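Local coordinates for cupin 2 conserved barrel domain protein (Planctomyces limnophilus, PDB 4H7L) that is of unknown function but binds a copper(II) ion within a cupin beta-barrel, at residues F39-G44 with S117-P122; H66-V71 with V102-V107; A77-E82 with Y88-L93. One frame throughout, in Å; residues are numbered along the deposited sequence.

From the N terminus the chain first reaches 39-44, the loop after strand 33-38. Interaction 1 brings it against 117-122, just beyond strand 110-117, and so closes the longest of the three loops. Within that loop lies interaction 2, where strand 67-72 faces strand 104-107 across a copper ion and joins the two sheets of the barrel. Interaction 3, the hairpin of 77-82 with 88-93, falls inside the span of interaction 2 in turn, so the loops nest without crossing. Neighbours touch: Ser117 and Pro119 reach Gln67 and His66, and Arg105 forms a salt bridge with Glu82. Interactions 1 and 3 lie on opposite sides of the chain's centre.

Interaction 1: residues F39-G44 with S117-P122; sequences FGHDAG and SPPFDP
The carbonyl O of Gly40, in the loop that meets Pro119, accepts Ala43 N at 3.1 Å and closes a short 3-10 turn, 41-43, between strands 33-38 and 48-54 of the cupin barrel. The loop follows strand 33-38 and turns the backbone of Gly40 and His41 toward the proline. No hydrogen bond joins the two segments; the contact is apolar. Pro119 CB lies 3.9 Å from Gly40 C and 3.7 Å from His41 CA, and the same ring edge carries on across one face of the imidazole. There Pro119 CG stands 4.1 Å from the centroid of the His41 ring, 14° off its normal, a CH-pi contact. The histidine is poorly ordered, however, and its chi1 of -140° is away from any staggered position, so the ring part of the contact is less certain than the backbone part.

The Ser117-Pro118 peptide is cis, just where strand 110-117 ends. Ser48 bridges the two loops, hydrogen-bonding Phe120 N and, weakly, Phe39 O. Pro119 O also has a weak bond from His66 NE2. The ring atoms meet off-centre, His41 CD2 lying 4.0 Å from Pro119 CG.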
loop_
_atom_site.group_PDB
_atom_site.type_symbol
_atom_site.label_atom_id
_atom_site.label_comp_id
_atom_site.label_asym_id
_atom_site.label_seq_id
_atom_site.Cartn_x
_atom_site.Cartn_y
_atom_site.Cartn_z
ATOM N N PHE B 39 7.259 -7.750 4.587
ATOM C CA PHE B 39 6.111 -8.401 5.209
ATOM C C PHE B 39 5.635 -9.632 4.449
ATOM O O PHE B 39 4.443 -9.791 4.202
ATOM C CB PHE B 39 4.964 -7.400 5.365
ATOM C CG PHE B 39 5.355 -6.154 6.106
ATOM C CD1 PHE B 39 5.880 -6.230 7.381
ATOM C CD2 PHE B 39 5.202 -4.909 5.527
ATOM C CE1 PHE B 39 6.247 -5.092 8.064
ATOM C CE2 PHE B 39 5.567 -3.764 6.206
ATOM C CZ PHE B 39 6.089 -3.855 7.476
ATOM N N GLY B 40 6.569 -10.510 4.100
ATOM C CA GLY B 40 6.229 -11.762 3.446
ATOM C C GLY B 40 5.302 -12.622 4.287
ATOM O O GLY B 40 4.707 -12.156 5.263
ATOM N N HIS B 41 5.175 -13.888 3.907
ATOM C CA HIS B 41 4.265 -14.795 4.593
ATOM C C HIS B 41 4.754 -15.088 6.007
ATOM O O HIS B 41 3.956 -15.242 6.931
ATOM C CB HIS B 41 4.114 -16.098 3.809
ATOM C CG HIS B 41 2.711 -16.621 3.781
ATOM N ND1 HIS B 41 2.130 -17.132 2.639
ATOM C CD2 HIS B 41 1.772 -16.709 4.752
ATOM C CE1 HIS B 41 0.895 -17.513 2.909
ATOM N NE2 HIS B 41 0.652 -17.268 4.185
ATOM N N ASP B 42 6.071 -15.157 6.169
ATOM C CA ASP B 42 6.671 -15.411 7.474
ATOM C C ASP B 42 6.367 -14.289 8.472
ATOM O O ASP B 42 6.530 -14.470 9.679
ATOM C CB ASP B 42 8.193 -15.569 7.346
ATOM C CG ASP B 42 8.603 -16.829 6.590
ATOM O OD1 ASP B 42 9.651 -16.795 5.906
ATOM O OD2 ASP B 42 7.890 -17.852 6.683
ATOM N N ALA B 43 5.924 -13.136 7.973
ATOM C CA ALA B 43 5.794 -11.936 8.804
ATOM C C ALA B 43 4.504 -11.880 9.628
ATOM O O ALA B 43 4.384 -11.065 10.544
ATOM C CB ALA B 43 5.916 -10.687 7.936
ATOM N N GLY B 44 3.539 -12.731 9.304
ATOM C CA GLY B 44 2.301 -12.783 10.061
ATOM C C GLY B 44 1.246 -11.793 9.597
ATOM O O GLY B 44 0.085 -11.883 10.000
ATOM N N SER B 117 -2.170 -9.391 -1.611
ATOM C CA SER B 117 -2.915 -10.193 -0.641
ATOM C C SER B 117 -3.458 -11.483 -1.274
ATOM O O SER B 117 -3.994 -11.460 -2.376
ATOM C CB SER B 117 -4.073 -9.387 -0.061
ATOM O OG SER B 117 -5.225 -9.539 -0.863
ATOM N N PRO B 118 -3.304 -12.618 -0.580
ATOM C CA PRO B 118 -2.564 -12.697 0.680
ATOM C C PRO B 118 -1.084 -12.443 0.418
ATOM O O PRO B 118 -0.729 -12.039 -0.692
ATOM C CB PRO B 118 -2.794 -14.142 1.143
ATOM C CG PRO B 118 -3.887 -14.692 0.268
ATOM C CD PRO B 118 -3.797 -13.935 -1.013
ATOM N N PRO B 119 -0.225 -12.679 1.416
ATOM C CA PRO B 119 1.188 -12.368 1.209
ATOM C C PRO B 119 1.724 -12.939 -0.100
ATOM O O PRO B 119 1.372 -14.051 -0.489
ATOM C CB PRO B 119 1.869 -13.019 2.417
ATOM C CG PRO B 119 0.814 -13.012 3.474
ATOM C CD PRO B 119 -0.472 -13.271 2.742
ATOM N N PHE B 120 2.573 -12.163 -0.761
ATOM C CA PHE B 120 3.121 -12.506 -2.068
ATOM C C PHE B 120 3.767 -13.893 -2.144
ATOM O O PHE B 120 4.541 -14.282 -1.274
ATOM C CB PHE B 120 4.137 -11.436 -2.465
ATOM C CG PHE B 120 5.010 -11.824 -3.610
ATOM C CD1 PHE B 120 4.584 -11.650 -4.912
ATOM C CD2 PHE B 120 6.267 -12.346 -3.381
ATOM C CE1 PHE B 120 5.394 -11.999 -5.968
ATOM C CE2 PHE B 120 7.085 -12.700 -4.430
ATOM C CZ PHE B 120 6.649 -12.527 -5.729
ATOM N N ASP B 121 3.436 -14.624 -3.206
ATOM C CA ASP B 121 4.010 -15.938 -3.480
ATOM C C ASP B 121 4.492 -15.971 -4.932
ATOM O O ASP B 121 3.684 -15.897 -5.858
ATOM C CB ASP B 121 2.961 -17.029 -3.233
ATOM C CG ASP B 121 3.393 -18.393 -3.740
ATOM O OD1 ASP B 121 4.613 -18.637 -3.861
ATOM O OD2 ASP B 121 2.506 -19.230 -4.015
ATOM N N PRO B 122 5.814 -16.085 -5.139
ATOM C CA PRO B 122 6.381 -15.977 -6.488
ATOM C C PRO B 122 5.937 -17.104 -7.419
ATOM O O PRO B 122 6.004 -16.957 -8.637
ATOM C CB PRO B 122 7.887 -16.056 -6.236
ATOM C CG PRO B 122 8.014 -16.850 -4.992
ATOM C CD PRO B 122 6.836 -16.462 -4.145
#

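Interaction 2: residues H66-V71 with V102-V107; sequences HQEIYV and VRHRIV. With CU (copper (II) ion), chain D.
Glu68 and His104 face each other across a copper ion, in the cupin metal site: Glu68 OE2 and His104 NE2 both lie 2.2 Å from the copper. His61 and His63 supply the other two protein ligands, giving the three-histidine, one-glutamate set characteristic of cupins. Glu68 OE2 and His104 NE2 are 3.0 Å apart, but this is no hydrogen bond, since both atoms spend themselves on the metal.

The torsions bring the ligands in from strands of two facing sheets, whose short axes are 11.1 Å apart. Glu68 has CG anti to its carbonyl carbon (chi1 -63°) and an extended chain beyond, so the carboxylate reaches well into the barrel, its plane turned 66° from the imidazole. His104 instead tucks CG between backbone N and carbonyl carbon (chi1 63°), and its rotation is fixed from behind: ND1 donates to Val102 O at 2.8 Å, with the acceptor close to the ring plane. That bond commits the proton to ND1 and turns NE2 to the copper.

Tyr70 belongs to the second shell. Its hydroxyl donates to Glu68 OE2 at 3.1 Å, arriving from above the carboxylate plane, so the metal-binding oxygen has two partners; Asn114 ND2 holds the other oxygen, OE1. The same Tyr70 OH comes to the edge of the imidazole, near its plane. Farther along the strands, Ile106 lies alongside the tyrosine, pointing the other way, its CD1 3.9 Å from Tyr70 CD2.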
loop_
_atom_site.group_PDB
_atom_site.type_symbol
_atom_site.label_atom_id
_atom_site.label_comp_id
_atom_site.label_asym_id
_atom_site.label_seq_id
_atom_site.Cartn_x
_atom_site.Cartn_y
_atom_site.Cartn_z
ATOM N N HIS B 66 -3.839 -14.288 -5.998
ATOM C CA HIS B 66 -3.419 -13.055 -5.344
ATOM C C HIS B 66 -4.003 -11.842 -6.039
ATOM O O HIS B 66 -4.012 -11.762 -7.266
ATOM C CB HIS B 66 -1.896 -12.939 -5.362
ATOM C CG HIS B 66 -1.206 -13.948 -4.506
ATOM N ND1 HIS B 66 -1.056 -15.266 -4.883
ATOM C CD2 HIS B 66 -0.635 -13.838 -3.285
ATOM C CE1 HIS B 66 -0.418 -15.921 -3.931
ATOM N NE2 HIS B 66 -0.151 -15.079 -2.950
ATOM N N GLN B 67 -4.480 -10.892 -5.254
ATOM C CA GLN B 67 -4.908 -9.620 -5.805
ATOM C C GLN B 67 -3.865 -8.583 -5.429
ATOM O O GLN B 67 -3.299 -8.628 -4.338
ATOM C CB GLN B 67 -6.303 -9.235 -5.302
ATOM C CG GLN B 67 -6.368 -8.725 -3.875
ATOM C CD GLN B 67 -7.228 -7.480 -3.740
ATOM O OE1 GLN B 67 -8.062 -7.385 -2.838
ATOM N NE2 GLN B 67 -7.024 -6.511 -4.632
ATOM N N GLU B 68 -3.591 -7.672 -6.351
ATOM C CA GLU B 68 -2.563 -6.666 -6.143
ATOM C C GLU B 68 -3.168 -5.270 -6.198
ATOM O O GLU B 68 -4.153 -5.038 -6.892
ATOM C CB GLU B 68 -1.463 -6.812 -7.200
ATOM C CG GLU B 68 -0.717 -8.139 -7.135
ATOM C CD GLU B 68 0.468 -8.206 -8.092
ATOM O OE1 GLU B 68 1.559 -8.624 -7.646
ATOM O OE2 GLU B 68 0.313 -7.856 -9.287
ATOM N N ILE B 69 -2.587 -4.352 -5.437
ATOM C CA ILE B 69 -2.960 -2.951 -5.526
ATOM C C ILE B 69 -1.710 -2.114 -5.714
ATOM O O ILE B 69 -0.897 -1.989 -4.801
ATOM C CB ILE B 69 -3.696 -2.457 -4.272
ATOM C CG1 ILE B 69 -4.979 -3.257 -4.054
ATOM C CG2 ILE B 69 -4.014 -0.970 -4.408
ATOM C CD1 ILE B 69 -5.727 -2.861 -2.798
ATOM N N TYR B 70 -1.557 -1.552 -6.906
ATOM C CA TYR B 70 -0.427 -0.684 -7.199
ATOM C C TYR B 70 -0.762 0.740 -6.777
ATOM O O TYR B 70 -1.869 1.217 -7.007
ATOM C CB TYR B 70 -0.108 -0.692 -8.696
ATOM C CG TYR B 70 0.391 -2.010 -9.258
ATOM C CD1 TYR B 70 0.497 -3.145 -8.467
ATOM C CD2 TYR B 70 0.771 -2.109 -10.592
ATOM C CE1 TYR B 70 0.957 -4.342 -8.992
ATOM C CE2 TYR B 70 1.235 -3.299 -11.122
ATOM C CZ TYR B 70 1.325 -4.412 -10.319
ATOM O OH TYR B 70 1.788 -5.598 -10.846
ATOM N N VAL B 71 0.191 1.412 -6.150
ATOM C CA VAL B 71 0.071 2.842 -5.896
ATOM C C VAL B 71 1.257 3.559 -6.525
ATOM O O VAL B 71 2.389 3.413 -6.064
ATOM C CB VAL B 71 0.053 3.159 -4.392
ATOM C CG1 VAL B 71 -0.101 4.656 -4.173
ATOM C CG2 VAL B 71 -1.062 2.401 -3.696
ATOM N N VAL B 102 -6.864 -10.915 -13.816
ATOM C CA VAL B 102 -6.703 -9.725 -14.637
ATOM C C VAL B 102 -5.289 -9.658 -15.206
ATOM O O VAL B 102 -4.328 -9.466 -14.466
ATOM C CB VAL B 102 -6.986 -8.444 -13.835
ATOM C CG1 VAL B 102 -6.547 -7.215 -14.618
ATOM C CG2 VAL B 102 -8.463 -8.358 -13.487
ATOM N N ARG B 103 -5.161 -9.834 -16.519
ATOM C CA ARG B 103 -3.868 -9.693 -17.184
ATOM C C ARG B 103 -3.377 -8.265 -17.006
ATOM O O ARG B 103 -4.142 -7.319 -17.175
ATOM C CB ARG B 103 -3.980 -10.016 -18.675
ATOM C CG ARG B 103 -3.893 -11.496 -19.019
ATOM C CD ARG B 103 -5.034 -12.312 -18.421
ATOM N NE ARG B 103 -5.000 -13.696 -18.894
ATOM C CZ ARG B 103 -5.759 -14.684 -18.423
ATOM N NH1 ARG B 103 -6.626 -14.472 -17.442
ATOM N NH2 ARG B 103 -5.641 -15.901 -18.931
ATOM N N HIS B 104 -2.104 -8.102 -16.667
ATOM C CA HIS B 104 -1.587 -6.772 -16.385
ATOM C C HIS B 104 -0.084 -6.650 -16.576
ATOM O O HIS B 104 0.653 -7.633 -16.493
ATOM C CB HIS B 104 -1.954 -6.344 -14.955
ATOM C CG HIS B 104 -1.350 -7.203 -13.886
ATOM N ND1 HIS B 104 -1.850 -8.446 -13.562
ATOM C CD2 HIS B 104 -0.295 -6.996 -13.061
ATOM C CE1 HIS B 104 -1.126 -8.972 -12.590
ATOM N NE2 HIS B 104 -0.174 -8.114 -12.269
ATOM N N ARG B 105 0.353 -5.420 -16.838
ATOM C CA ARG B 105 1.766 -5.064 -16.831
ATOM C C ARG B 105 1.901 -3.554 -16.940
ATOM O O ARG B 105 0.976 -2.873 -17.382
ATOM C CB ARG B 105 2.510 -5.713 -17.990
ATOM C CG ARG B 105 2.067 -5.217 -19.344
ATOM C CD ARG B 105 3.133 -5.434 -20.391
ATOM N NE ARG B 105 2.627 -5.101 -21.715
ATOM C CZ ARG B 105 3.174 -5.504 -22.854
ATOM N NH1 ARG B 105 4.257 -6.270 -22.845
ATOM N NH2 ARG B 105 2.629 -5.146 -24.008
ATOM N N ILE B 106 3.054 -3.035 -16.536
ATOM C CA ILE B 106 3.342 -1.617 -16.677
ATOM C C ILE B 106 4.260 -1.375 -17.874
ATOM O O ILE B 106 5.098 -2.209 -18.213
ATOM C CB ILE B 106 3.960 -1.044 -15.393
ATOM C CG1 ILE B 106 2.869 -0.882 -14.335
ATOM C CG2 ILE B 106 4.622 0.300 -15.666
ATOM C CD1 ILE B 106 3.372 -0.429 -12.987
ATOM N N VAL B 107 4.079 -0.228 -18.515
ATOM C CA VAL B 107 4.833 0.122 -19.711
ATOM C C VAL B 107 5.486 1.475 -19.483
ATOM O O VAL B 107 4.811 2.439 -19.126
ATOM C CB VAL B 107 3.909 0.182 -20.939
ATOM C CG1 VAL B 107 4.669 0.655 -22.167
ATOM C CG2 VAL B 107 3.281 -1.184 -21.186
HETATM CU CU CU D . 1.445 -8.833 -10.886
#

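Interaction 3: residues A77-E82 with Y88-L93; sequences AHATIE and YPLTKL
This is an antiparallel beta-hairpin contact at one end of the cupin barrel, formed by strands 80-83 and 86-89 and continued at its open end by Ala79 and Leu90. Ile81 and Tyr88 are its hydrogen-bonded pair: Ile81 N reaches Tyr88 O at 2.7 Å and Tyr88 N returns to Ile81 O at 2.9 Å. Their side chains share a face of the sheet, where Ile81 CG2 touches Tyr88 CB at 4.0 Å. Next along, Thr80 and Pro89 make a non-hydrogen-bonded pair, a position where the missing N-H of proline costs the ladder nothing. Beyond the strands Leu90 N adds a straight bond to Ala79 O, also 2.9 Å long, with an angle of 174° at the hydrogen.

Leu90 also packs back on the hairpin. With CG anti to its carbonyl carbon (chi1 -59°), its two methyls spread over the backbone of Thr80: CD1 lies 3.6 Å from Ala79 CB and CD2 3.9 Å from Ile81 CB. An alanine here lacks both methyls and is likely to open a gap beside Ala79 and Ile81.

Ile81 and Leu90 reach inward to strand 67-72, touching Tyr70 and Val72. On its other edge strand 80-83 pairs with strand 104-107, so it runs in the middle of a three-stranded sheet.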
loop_
_atom_site.group_PDB
_atom_site.type_symbol
_atom_site.label_atom_id
_atom_site.label_comp_id
_atom_site.label_asym_id
_atom_site.label_seq_id
_atom_site.Cartn_x
_atom_site.Cartn_y
_atom_site.Cartn_z
ATOM N N ALA B 77 6.934 10.288 -18.210
ATOM C CA ALA B 77 5.854 10.764 -19.062
ATOM C C ALA B 77 5.411 9.647 -20.004
ATOM O O ALA B 77 6.239 8.905 -20.530
ATOM C CB ALA B 77 6.300 11.986 -19.854
ATOM N N HIS B 78 4.101 9.526 -20.193
ATOM C CA HIS B 78 3.516 8.540 -21.104
ATOM C C HIS B 78 3.576 7.109 -20.589
ATOM O O HIS B 78 3.235 6.177 -21.316
ATOM C CB HIS B 78 4.187 8.589 -22.478
ATOM C CG HIS B 78 4.203 9.950 -23.095
ATOM N ND1 HIS B 78 5.371 10.611 -23.410
ATOM C CD2 HIS B 78 3.194 10.775 -23.457
ATOM C CE1 HIS B 78 5.079 11.784 -23.940
ATOM N NE2 HIS B 78 3.765 11.910 -23.979
ATOM N N ALA B 79 4.010 6.917 -19.349
ATOM C CA ALA B 79 3.992 5.580 -18.777
ATOM C C ALA B 79 2.535 5.184 -18.611
ATOM O O ALA B 79 1.696 6.017 -18.275
ATOM C CB ALA B 79 4.714 5.548 -17.449
ATOM N N THR B 80 2.228 3.919 -18.871
ATOM C CA THR B 80 0.860 3.440 -18.752
ATOM C C THR B 80 0.797 2.128 -17.995
ATOM O O THR B 80 1.820 1.526 -17.670
ATOM C CB THR B 80 0.220 3.211 -20.133
ATOM O OG1 THR B 80 0.888 2.133 -20.798
ATOM C CG2 THR B 80 0.310 4.465 -20.984
ATOM N N ILE B 81 -0.423 1.693 -17.721
ATOM C CA ILE B 81 -0.661 0.369 -17.180
ATOM C C ILE B 81 -1.634 -0.314 -18.122
ATOM O O ILE B 81 -2.550 0.322 -18.640
ATOM C CB ILE B 81 -1.238 0.429 -15.755
ATOM C CG1 ILE B 81 -1.392 -0.979 -15.183
ATOM C CG2 ILE B 81 -2.576 1.150 -15.746
ATOM C CD1 ILE B 81 -1.433 -1.012 -13.677
ATOM N N GLU B 82 -1.414 -1.599 -18.375
ATOM C CA GLU B 82 -2.295 -2.357 -19.249
ATOM C C GLU B 82 -3.081 -3.365 -18.438
ATOM O O GLU B 82 -2.504 -4.214 -17.762
ATOM C CB GLU B 82 -1.495 -3.057 -20.346
ATOM C CG GLU B 82 -0.911 -2.098 -21.371
ATOM C CD GLU B 82 -0.055 -2.794 -22.413
ATOM O OE1 GLU B 82 0.134 -4.026 -22.311
ATOM O OE2 GLU B 82 0.429 -2.107 -23.337
ATOM N N TYR B 88 -4.012 2.533 -19.849
ATOM C CA TYR B 88 -4.333 3.737 -19.090
ATOM C C TYR B 88 -3.060 4.427 -18.621
ATOM O O TYR B 88 -2.121 3.768 -18.186
ATOM C CB TYR B 88 -5.180 3.391 -17.868
ATOM C CG TYR B 88 -6.446 2.647 -18.197
ATOM C CD1 TYR B 88 -7.601 3.327 -18.564
ATOM C CD2 TYR B 88 -6.491 1.262 -18.140
ATOM C CE1 TYR B 88 -8.765 2.647 -18.862
ATOM C CE2 TYR B 88 -7.649 0.575 -18.443
ATOM C CZ TYR B 88 -8.783 1.270 -18.796
ATOM O OH TYR B 88 -9.934 0.584 -19.093
ATOM N N PRO B 89 -3.031 5.763 -18.695
ATOM C CA PRO B 89 -1.857 6.529 -18.263
ATOM C C PRO B 89 -1.656 6.519 -16.751
ATOM O O PRO B 89 -2.626 6.552 -15.994
ATOM C CB PRO B 89 -2.170 7.948 -18.743
ATOM C CG PRO B 89 -3.652 7.998 -18.840
ATOM C CD PRO B 89 -4.080 6.629 -19.258
ATOM N N LEU B 90 -0.399 6.476 -16.323
ATOM C CA LEU B 90 -0.075 6.565 -14.907
ATOM C C LEU B 90 -0.011 8.019 -14.469
ATOM O O LEU B 90 0.527 8.866 -15.184
ATOM C CB LEU B 90 1.272 5.903 -14.630
ATOM C CG LEU B 90 1.376 4.429 -15.009
ATOM C CD1 LEU B 90 2.797 3.939 -14.794
ATOM C CD2 LEU B 90 0.390 3.597 -14.207
ATOM N N THR B 91 -0.563 8.304 -13.294
ATOM C CA THR B 91 -0.409 9.614 -12.674
ATOM C C THR B 91 -0.008 9.411 -11.222
ATOM O O THR B 91 -0.159 8.315 -10.678
ATOM C CB THR B 91 -1.703 10.446 -12.739
ATOM O OG1 THR B 91 -2.677 9.899 -11.844
ATOM C CG2 THR B 91 -2.263 10.463 -14.153
ATOM N N LYS B 92 0.508 10.462 -10.597
ATOM C CA LYS B 92 0.956 10.372 -9.215
ATOM C C LYS B 92 -0.182 9.997 -8.269
ATOM O O LYS B 92 -1.267 10.572 -8.318
ATOM C CB LYS B 92 1.591 11.690 -8.768
ATOM C CG LYS B 92 3.032 11.861 -9.216
ATOM C CD LYS B 92 3.677 13.054 -8.533
ATOM C CE LYS B 92 5.176 13.101 -8.773
ATOM N NZ LYS B 92 5.781 14.323 -8.174
ATOM N N LEU B 93 0.087 9.023 -7.408
ATOM C CA LEU B 93 -0.871 8.575 -6.401
ATOM C C LEU B 93 -2.119 7.951 -7.014
ATOM O O LEU B 93 -3.177 7.898 -6.384
ATOM C CB LEU B 93 -1.250 9.724 -5.467
ATOM C CG LEU B 93 -0.094 10.252 -4.619
ATOM C CD1 LEU B 93 -0.557 11.414 -3.757
ATOM C CD2 LEU B 93 0.495 9.144 -3.755
#